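Uncharacterized protein (Bacteroides ovatus, PDB 4IRT) is of unknown function but is a putative neuraminidase, built as a BNR-repeat beta propeller and possibly acting on sialic-acid-bearing glycans. Local coordinates at residues K11-T16 with N68-H73; S77-G82 with G135-V140; C248-Q253 with I266-R271. All coordinates share one frame; numbering follows the deposited sequence.

Interaction 1: K11-T16 with N68-H73; sequences KGYSCT and NVKDAH
The backbones of Thr16 and Ala72 approach to 5.9 Å between CA atoms, where the chain leaving strand 5-12 meets a type I turn running from Asn68 to Asp71. Val69 sits in that turn and directs CG2 onto the Tyr13 ring: the methyl lies 3.5 Å from the ring centroid and only 10° off its normal, a CH-pi contact over the middle of one face. With chi1 at -168°, Tyr13 CG swings opposite its own backbone N and brings the ring across the turn. Thr16 OG1 donates to Val69 O at 2.7 Å, with a C=O...donor angle of 166°, and the same hydroxyl accepts from Val18 N, closing an ST turn, so OG1 is held both as donor and as acceptor. Beside these, a water joins Tyr13 OH to Lys70 NZ, lying 3.0 Å from NZ and accepting from it. An Asx turn follows: Asp71 OD1 accepts from both His73 N and ND1, and OD2 is hydrogen-bonded to His93 ND1. The contact ties the chain leaving strand 5-12 to the loop that connects two successive sheets, consistent with the loop-to-loop packing of a beta propeller.

Interaction 2: S77-G82 with G135-V140; sequences SMMIDG and GDLLFV
Leu137 and Met79, a selenomethionine, meet at an angle between two successive sheets, as adjacent blades of a beta propeller do: strand 76-80 is the first of one sheet and strand 137-143 belongs to the next. The Leu137 fork does the touching. Its CD2 comes 3.6 Å from Met79 CG, and its other methyl, CD1, lies 4.1 Å from the same carbon, so both branches rest against one methylene. Met79 presents that methylene because chi1 of -177° extends CG from the strand; bends at chi2 (54°) and chi3 then carry the selenium and CE away from Leu137. The base of the fork, Leu137 CG, is 3.9 Å from Asp81 CB, which also lies against Gly135 O. Asp81 thus offers its methylene to the contact, while its carboxylate points elsewhere, OD2 hydrogen-bonded to His87 NE2 and OD1 accepting from the backbone N atoms of Glu83 and Tyr85, the first of these making an Asx turn. Tyr156 and His87 also touch Leu137, from strands 151-157 and 86-90. Beyond the ends of the strands the two backbone segments close in, and Gly82 and Gly135 bring their CA atoms within 3.7 Å, a spacing that leaves little room for a side chain on either. There Gly82 N donates to Gly135 O at 3.0 Å, in the carbonyl plane on a lone pair, with an N-H...O angle of 146°.

Interaction 3: C248-Q253 with I266-R271; sequences CELINQ and IATYWR
Ile251 lies over one face of the Tyr269 ring, its CG2 standing 3.6 Å from the centroid and 7° off the normal, a CH-pi contact over the centre. Its other branch lies against the phenol oxygen, CG1 3.4 Å from Tyr269 OH; chi1 of -171°, with CG1 opposite the backbone N, turns CG2 over the ring and CG1 toward the hydroxyl. CG2 also presses on Thr268 OG1, and a water links that hydroxyl to Ile251 O. Leu250 runs alongside Trp270, with Leu250 CD1 3.9 Å from Trp270 CE3. Cys248 SG approaches the indole obliquely, 5.1 Å from the centroid of its five-membered ring. One backbone hydrogen bond accompanies this alignment: Arg271 N donates to Cys248 O at 2.8 Å and a nearly straight 174°, and Leu250 CA-H points at Tyr269 O. Further out, a water bridges Glu249 OE2 and Arg271 NE, which do not touch directly. Glu249 is fixed by Thr303 and Leu304, Arg271 by Asn247 O, and the Trp270 ring by a cation-pi contact with Arg281. Leu250 reaches Val196 and Trp270 Ile209, both in the preceding sheet. A loop roughly antiparallel to strand 264-271, wedged toward the previous sheet, fits the packing between beta-propeller blades.

The three contacts follow one another along the chain without nesting, and they are well spread: centres lie about 24 Å apart for interactions 1 and 2, about 25 Å for 1 and 3, and about 27 Å for 2 and 3. Interactions 1 and 2 adjoin in sequence, 68-73 running on toward strand 76-80. Nearest atoms of interactions 1 and 3 come to about 6 Å, and those of 2 and 3 to about 9 Å, with no touch in either pair. Interactions 2 and 3 lie on opposite sides of the chain's centre, consistent with contacts set around a propeller. No catalytic site is established here; the ethanediol near interaction 1 at most hints at a pocket.

Interaction 1: K11-T16 with N68-H73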
loop_
_atom_site.group_PDB
_atom_site.type_symbol
_atom_site.label_atom_id
_atom_site.label_comp_id
_atom_site.label_asym_id
_atom_site.label_seq_id
_atom_site.Cartn_x
_atom_site.Cartn_y
_atom_site.Cartn_z
ATOM N N LYS A 11 14.188 8.926 14.932
ATOM C CA LYS A 11 15.091 8.408 13.927
ATOM C C LYS A 11 14.831 6.924 13.715
ATOM O O LYS A 11 14.521 6.192 14.668
ATOM C CB LYS A 11 16.529 8.661 14.333
ATOM C CG LYS A 11 16.857 10.141 14.298
ATOM C CD LYS A 11 18.308 10.441 14.602
ATOM C CE LYS A 11 18.599 11.925 14.345
ATOM N NZ LYS A 11 20.032 12.319 14.571
ATOM N N GLY A 12 14.971 6.496 12.471
ATOM C CA GLY A 12 14.730 5.111 12.097
ATOM C C GLY A 12 15.767 4.614 11.134
ATOM O O GLY A 12 16.520 5.398 10.568
ATOM N N TYR A 13 15.823 3.298 10.968
ATOM C CA TYR A 13 16.743 2.695 10.012
ATOM C C TYR A 13 16.602 3.316 8.625
ATOM O O TYR A 13 15.484 3.440 8.153
ATOM C CB TYR A 13 16.415 1.221 9.881
ATOM C CG TYR A 13 17.440 0.411 9.150
ATOM C CD1 TYR A 13 18.690 0.169 9.703
ATOM C CD2 TYR A 13 17.145 -0.156 7.909
ATOM C CE1 TYR A 13 19.640 -0.595 9.034
ATOM C CE2 TYR A 13 18.089 -0.929 7.235
ATOM C CZ TYR A 13 19.328 -1.142 7.807
ATOM O OH TYR A 13 20.244 -1.925 7.149
ATOM N N SER A 14 17.728 3.654 7.984
ATOM C CA SER A 14 17.735 4.264 6.649
ATOM C C SER A 14 18.630 3.576 5.617
ATOM O O SER A 14 18.747 4.043 4.471
ATOM C CB SER A 14 18.134 5.761 6.758
ATOM O OG SER A 14 17.105 6.509 7.390
ATOM N N CYS A 15 19.271 2.472 5.984
ATOM C CA CYS A 15 20.237 1.859 5.069
ATOM C C CYS A 15 19.569 1.100 3.921
ATOM O O CYS A 15 20.202 0.867 2.882
ATOM C CB CYS A 15 21.184 0.925 5.816
ATOM S SG CYS A 15 22.241 1.743 7.044
ATOM N N THR A 16 18.318 0.683 4.137
ATOM C CA THR A 16 17.437 0.195 3.096
ATOM C C THR A 16 16.114 0.967 3.187
ATOM O O THR A 16 15.911 1.733 4.111
ATOM C CB THR A 16 17.095 -1.309 3.239
ATOM O OG1 THR A 16 16.200 -1.476 4.353
ATOM C CG2 THR A 16 18.352 -2.172 3.400
ATOM N N ASN A 68 14.562 -8.305 9.941
ATOM C CA ASN A 68 15.710 -8.322 9.022
ATOM C C ASN A 68 15.680 -7.098 8.111
ATOM O O ASN A 68 15.340 -7.192 6.958
ATOM C CB ASN A 68 15.716 -9.597 8.201
ATOM C CG ASN A 68 16.927 -9.698 7.315
ATOM O OD1 ASN A 68 17.958 -9.066 7.583
ATOM N ND2 ASN A 68 16.824 -10.498 6.258
ATOM N N VAL A 69 16.040 -5.961 8.662
ATOM C CA VAL A 69 15.933 -4.675 7.987
ATOM C C VAL A 69 16.844 -4.530 6.754
ATOM O O VAL A 69 16.561 -3.726 5.879
ATOM C CB VAL A 69 16.163 -3.497 8.972
ATOM C CG1 VAL A 69 15.042 -3.463 10.019
ATOM C CG2 VAL A 69 17.510 -3.594 9.660
ATOM N N LYS A 70 17.899 -5.342 6.655
ATOM C CA LYS A 70 18.698 -5.409 5.420
ATOM C C LYS A 70 17.954 -5.916 4.195
ATOM O O LYS A 70 18.424 -5.707 3.075
ATOM C CB LYS A 70 19.959 -6.261 5.654
ATOM C CG LYS A 70 20.946 -5.565 6.547
ATOM C CD LYS A 70 22.197 -6.389 6.718
ATOM C CE LYS A 70 23.036 -5.904 7.893
ATOM N NZ LYS A 70 23.775 -4.674 7.515
ATOM N N ASP A 71 16.792 -6.547 4.380
ATOM C CA ASP A 71 15.894 -6.934 3.283
ATOM C C ASP A 71 14.682 -6.001 3.264
ATOM O O ASP A 71 13.777 -6.087 4.117
ATOM C CB ASP A 71 15.451 -8.395 3.450
ATOM C CG ASP A 71 14.772 -8.944 2.230
ATOM O OD1 ASP A 71 14.114 -8.183 1.497
ATOM O OD2 ASP A 71 14.845 -10.180 2.019
ATOM N N ALA A 72 14.655 -5.103 2.292
ATOM C CA ALA A 72 13.561 -4.126 2.168
ATOM C C ALA A 72 12.204 -4.730 1.916
ATOM O O ALA A 72 11.207 -4.008 1.953
ATOM C CB ALA A 72 13.890 -3.107 1.066
ATOM N N HIS A 73 12.123 -6.034 1.616
ATOM C CA HIS A 73 10.825 -6.694 1.550
ATOM C C HIS A 73 10.127 -6.817 2.890
ATOM O O HIS A 73 8.886 -6.937 2.949
ATOM C CB HIS A 73 10.939 -8.103 0.977
ATOM C CG HIS A 73 11.347 -8.123 -0.462
ATOM N ND1 HIS A 73 12.663 -8.080 -0.860
ATOM C CD2 HIS A 73 10.609 -8.157 -1.596
ATOM C CE1 HIS A 73 12.716 -8.075 -2.182
ATOM N NE2 HIS A 73 11.485 -8.152 -2.651
HETATM O O HOH W 1 22.535 -1.987 8.206
#

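Interaction 2: S77-G82 with G135-V140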
loop_
_atom_site.group_PDB
_atom_site.type_symbol
_atom_site.label_atom_id
_atom_site.label_comp_id
_atom_site.label_asym_id
_atom_site.label_seq_id
_atom_site.Cartn_x
_atom_site.Cartn_y
_atom_site.Cartn_z
ATOM N N SER A 77 3.372 -3.920 8.550
ATOM C CA SER A 77 2.037 -3.381 8.333
ATOM C C SER A 77 1.231 -3.472 9.629
ATOM O O SER A 77 1.225 -4.521 10.311
ATOM C CB SER A 77 1.302 -4.173 7.243
ATOM O OG SER A 77 1.754 -3.872 5.926
HETATM N N MSE A 78 0.517 -2.391 9.937
HETATM C CA MSE A 78 -0.324 -2.295 11.130
HETATM C C MSE A 78 -1.722 -1.809 10.815
HETATM O O MSE A 78 -2.001 -1.264 9.721
HETATM C CB MSE A 78 0.334 -1.368 12.147
HETATM C CG MSE A 78 -0.017 0.082 11.924
HETATM SE SE MSE A 78 1.041 1.416 12.891
HETATM C CE MSE A 78 0.790 0.768 14.666
HETATM N N MSE A 79 -2.626 -2.002 11.782
HETATM C CA MSE A 79 -4.015 -1.549 11.679
HETATM C C MSE A 79 -4.647 -1.605 13.040
HETATM O O MSE A 79 -4.196 -2.350 13.900
HETATM C CB MSE A 79 -4.791 -2.465 10.723
HETATM C CG MSE A 79 -6.245 -2.089 10.445
HETATM SE SE MSE A 79 -6.505 -0.260 9.810
HETATM C CE MSE A 79 -5.245 -0.212 8.349
ATOM N N ILE A 80 -5.700 -0.817 13.252
ATOM C CA ILE A 80 -6.425 -0.793 14.519
ATOM C C ILE A 80 -7.818 -1.355 14.262
ATOM O O ILE A 80 -8.477 -0.986 13.278
ATOM C CB ILE A 80 -6.584 0.625 15.085
ATOM C CG1 ILE A 80 -5.275 1.441 14.990
ATOM C CG2 ILE A 80 -7.106 0.562 16.534
ATOM C CD1 ILE A 80 -4.163 1.003 15.892
ATOM N N ASP A 81 -8.258 -2.263 15.119
ATOM C CA ASP A 81 -9.600 -2.840 14.998
ATOM C C ASP A 81 -10.622 -1.966 15.735
ATOM O O ASP A 81 -10.262 -0.952 16.342
ATOM C CB ASP A 81 -9.632 -4.331 15.420
ATOM C CG ASP A 81 -9.434 -4.556 16.932
ATOM O OD1 ASP A 81 -9.661 -3.632 17.731
ATOM O OD2 ASP A 81 -9.046 -5.699 17.310
ATOM N N GLY A 82 -11.881 -2.382 15.725
ATOM C CA GLY A 82 -12.968 -1.571 16.266
ATOM C C GLY A 82 -12.916 -1.353 17.766
ATOM O O GLY A 82 -13.606 -0.479 18.272
ATOM N N GLY A 135 -15.874 -2.723 12.471
ATOM C CA GLY A 135 -14.764 -2.982 13.377
ATOM C C GLY A 135 -13.925 -4.215 13.093
ATOM O O GLY A 135 -12.844 -4.331 13.639
ATOM N N ASP A 136 -14.410 -5.089 12.204
ATOM C CA ASP A 136 -13.672 -6.278 11.767
ATOM C C ASP A 136 -12.449 -5.843 10.928
ATOM O O ASP A 136 -12.380 -4.698 10.472
ATOM C CB ASP A 136 -14.563 -7.201 10.931
ATOM C CG ASP A 136 -15.527 -8.029 11.777
ATOM O OD1 ASP A 136 -15.627 -7.802 13.001
ATOM O OD2 ASP A 136 -16.197 -8.904 11.190
ATOM N N LEU A 137 -11.499 -6.752 10.728
ATOM C CA LEU A 137 -10.356 -6.474 9.869
ATOM C C LEU A 137 -10.229 -7.487 8.747
ATOM O O LEU A 137 -10.676 -8.631 8.876
ATOM C CB LEU A 137 -9.036 -6.457 10.643
ATOM C CG LEU A 137 -8.869 -5.413 11.734
ATOM C CD1 LEU A 137 -7.469 -5.484 12.322
ATOM C CD2 LEU A 137 -9.211 -4.035 11.194
ATOM N N LEU A 138 -9.612 -7.046 7.651
ATOM C CA LEU A 138 -9.164 -7.921 6.571
ATOM C C LEU A 138 -7.650 -8.013 6.605
ATOM O O LEU A 138 -6.980 -7.021 6.880
ATOM C CB LEU A 138 -9.579 -7.332 5.230
ATOM C CG LEU A 138 -9.727 -8.323 4.093
ATOM C CD1 LEU A 138 -10.993 -9.156 4.247
ATOM C CD2 LEU A 138 -9.733 -7.581 2.763
ATOM N N PHE A 139 -7.119 -9.197 6.317
ATOM C CA PHE A 139 -5.687 -9.381 6.160
ATOM C C PHE A 139 -5.458 -10.085 4.848
ATOM O O PHE A 139 -6.119 -11.056 4.532
ATOM C CB PHE A 139 -5.105 -10.208 7.275
ATOM C CG PHE A 139 -3.585 -10.344 7.248
ATOM C CD1 PHE A 139 -2.761 -9.262 7.542
ATOM C CD2 PHE A 139 -3.002 -11.574 7.019
ATOM C CE1 PHE A 139 -1.376 -9.412 7.600
ATOM C CE2 PHE A 139 -1.631 -11.735 7.066
ATOM C CZ PHE A 139 -0.817 -10.664 7.360
ATOM N N VAL A 140 -4.503 -9.576 4.101
ATOM C CA VAL A 140 -4.129 -10.160 2.834
ATOM C C VAL A 140 -2.620 -10.358 2.815
ATOM O O VAL A 140 -1.870 -9.517 3.329
ATOM C CB VAL A 140 -4.549 -9.319 1.620
ATOM C CG1 VAL A 140 -4.081 -9.997 0.346
ATOM C CG2 VAL A 140 -6.048 -9.135 1.591
#

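Interaction 3: C248-Q253 with I266-R271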
loop_
_atom_site.group_PDB
_atom_site.type_symbol
_atom_site.label_atom_id
_atom_site.label_comp_id
_atom_site.label_asym_id
_atom_site.label_seq_id
_atom_site.Cartn_x
_atom_site.Cartn_y
_atom_site.Cartn_z
ATOM N N CYS A 248 6.374 -2.408 -21.499
ATOM C CA CYS A 248 6.040 -0.995 -21.497
ATOM C C CYS A 248 6.360 -0.321 -20.177
ATOM O O CYS A 248 5.809 0.765 -19.870
ATOM C CB CYS A 248 4.585 -0.739 -21.947
ATOM S SG CYS A 248 3.329 -1.183 -20.750
ATOM N N GLU A 249 7.253 -0.944 -19.412
ATOM C CA GLU A 249 7.723 -0.427 -18.116
ATOM C C GLU A 249 6.580 -0.324 -17.088
ATOM O O GLU A 249 6.592 0.526 -16.199
ATOM C CB GLU A 249 8.377 0.943 -18.293
ATOM C CG GLU A 249 9.452 1.037 -19.335
ATOM C CD GLU A 249 10.631 0.096 -19.130
ATOM O OE1 GLU A 249 10.795 -0.533 -18.051
ATOM O OE2 GLU A 249 11.443 0.029 -20.084
ATOM N N LEU A 250 5.575 -1.171 -17.239
ATOM C CA LEU A 250 4.499 -1.260 -16.281
ATOM C C LEU A 250 5.030 -1.889 -14.994
ATOM O O LEU A 250 5.631 -2.964 -15.018
ATOM C CB LEU A 250 3.358 -2.099 -16.831
ATOM C CG LEU A 250 2.200 -2.305 -15.859
ATOM C CD1 LEU A 250 1.491 -1.005 -15.541
ATOM C CD2 LEU A 250 1.262 -3.360 -16.411
ATOM N N ILE A 251 4.829 -1.185 -13.896
ATOM C CA ILE A 251 5.378 -1.588 -12.597
ATOM C C ILE A 251 4.341 -2.402 -11.855
ATOM O O ILE A 251 3.135 -2.325 -12.140
ATOM C CB ILE A 251 5.840 -0.346 -11.791
ATOM C CG1 ILE A 251 6.627 -0.698 -10.507
ATOM C CG2 ILE A 251 4.663 0.551 -11.470
ATOM C CD1 ILE A 251 7.903 -1.473 -10.743
ATOM N N ASN A 252 4.823 -3.228 -10.937
ATOM C CA ASN A 252 3.961 -4.029 -10.071
ATOM C C ASN A 252 3.978 -3.543 -8.623
ATOM O O ASN A 252 4.976 -2.978 -8.183
ATOM C CB ASN A 252 4.387 -5.500 -10.085
ATOM C CG ASN A 252 5.853 -5.690 -9.804
ATOM O OD1 ASN A 252 6.695 -5.396 -10.634
ATOM N ND2 ASN A 252 6.175 -6.185 -8.612
ATOM N N GLN A 253 2.846 -3.770 -7.950
ATOM C CA GLN A 253 2.621 -3.554 -6.526
ATOM C C GLN A 253 2.606 -2.052 -6.242
ATOM O O GLN A 253 3.594 -1.504 -5.763
ATOM C CB GLN A 253 3.689 -4.281 -5.708
ATOM C CG GLN A 253 3.441 -4.291 -4.227
ATOM C CD GLN A 253 4.368 -5.239 -3.516
ATOM O OE1 GLN A 253 5.548 -5.310 -3.830
ATOM N NE2 GLN A 253 3.850 -5.936 -2.531
ATOM N N ILE A 266 -6.761 3.891 -9.572
ATOM C CA ILE A 266 -5.516 3.096 -9.468
ATOM C C ILE A 266 -4.336 3.949 -9.926
ATOM O O ILE A 266 -4.398 4.519 -10.990
ATOM C CB ILE A 266 -5.591 1.841 -10.346
ATOM C CG1 ILE A 266 -6.799 0.991 -9.951
ATOM C CG2 ILE A 266 -4.271 1.064 -10.267
ATOM C CD1 ILE A 266 -7.339 0.025 -11.010
ATOM N N ALA A 267 -3.286 4.033 -9.113
ATOM C CA ALA A 267 -2.108 4.858 -9.417
ATOM C C ALA A 267 -0.904 3.980 -9.721
ATOM O O ALA A 267 -0.581 3.050 -8.973
ATOM C CB ALA A 267 -1.799 5.789 -8.262
ATOM N N THR A 268 -0.257 4.254 -10.843
ATOM C CA THR A 268 0.860 3.462 -11.290
ATOM C C THR A 268 1.663 4.240 -12.315
ATOM O O THR A 268 1.538 5.479 -12.407
ATOM C CB THR A 268 0.417 2.056 -11.827
ATOM O OG1 THR A 268 1.567 1.262 -12.083
ATOM C CG2 THR A 268 -0.404 2.175 -13.133
ATOM N N TYR A 269 2.543 3.530 -13.039
ATOM C CA TYR A 269 3.284 4.127 -14.135
ATOM C C TYR A 269 3.600 3.129 -15.262
ATOM O O TYR A 269 3.606 1.922 -15.059
ATOM C CB TYR A 269 4.553 4.862 -13.669
ATOM C CG TYR A 269 5.673 4.034 -13.023
ATOM C CD1 TYR A 269 6.500 3.216 -13.791
ATOM C CD2 TYR A 269 5.916 4.118 -11.658
ATOM C CE1 TYR A 269 7.526 2.482 -13.209
ATOM C CE2 TYR A 269 6.953 3.392 -11.041
ATOM C CZ TYR A 269 7.742 2.573 -11.813
ATOM O OH TYR A 269 8.769 1.851 -11.253
ATOM N N TRP A 270 3.791 3.673 -16.457
ATOM C CA TRP A 270 4.248 2.942 -17.639
ATOM C C TRP A 270 4.632 3.962 -18.734
ATOM O O TRP A 270 4.292 5.140 -18.638
ATOM C CB TRP A 270 3.172 1.929 -18.112
ATOM C CG TRP A 270 1.906 2.573 -18.710
ATOM C CD1 TRP A 270 1.747 3.044 -19.989
ATOM C CD2 TRP A 270 0.630 2.728 -18.071
ATOM N NE1 TRP A 270 0.467 3.518 -20.169
ATOM C CE2 TRP A 270 -0.237 3.340 -19.009
ATOM C CE3 TRP A 270 0.130 2.388 -16.814
ATOM C CZ2 TRP A 270 -1.554 3.639 -18.709
ATOM C CZ3 TRP A 270 -1.195 2.719 -16.515
ATOM C CH2 TRP A 270 -2.005 3.325 -17.448
ATOM N N ARG A 271 5.332 3.511 -19.778
ATOM C CA ARG A 271 5.775 4.420 -20.856
ATOM C C ARG A 271 4.794 4.553 -22.025
ATOM O O ARG A 271 3.963 3.670 -22.289
ATOM C CB ARG A 271 7.152 4.020 -21.416
ATOM C CG ARG A 271 7.193 2.731 -22.238
ATOM C CD ARG A 271 8.577 2.500 -22.866
ATOM N NE ARG A 271 8.590 1.199 -23.541
ATOM C CZ ARG A 271 8.134 0.978 -24.775
ATOM N NH1 ARG A 271 7.645 1.969 -25.513
ATOM N NH2 ARG A 271 8.125 -0.258 -25.279
HETATM O O HOH W 2 10.320 -0.821 -22.447
HETATM O O HOH W 3 0.619 -1.091 -12.398
#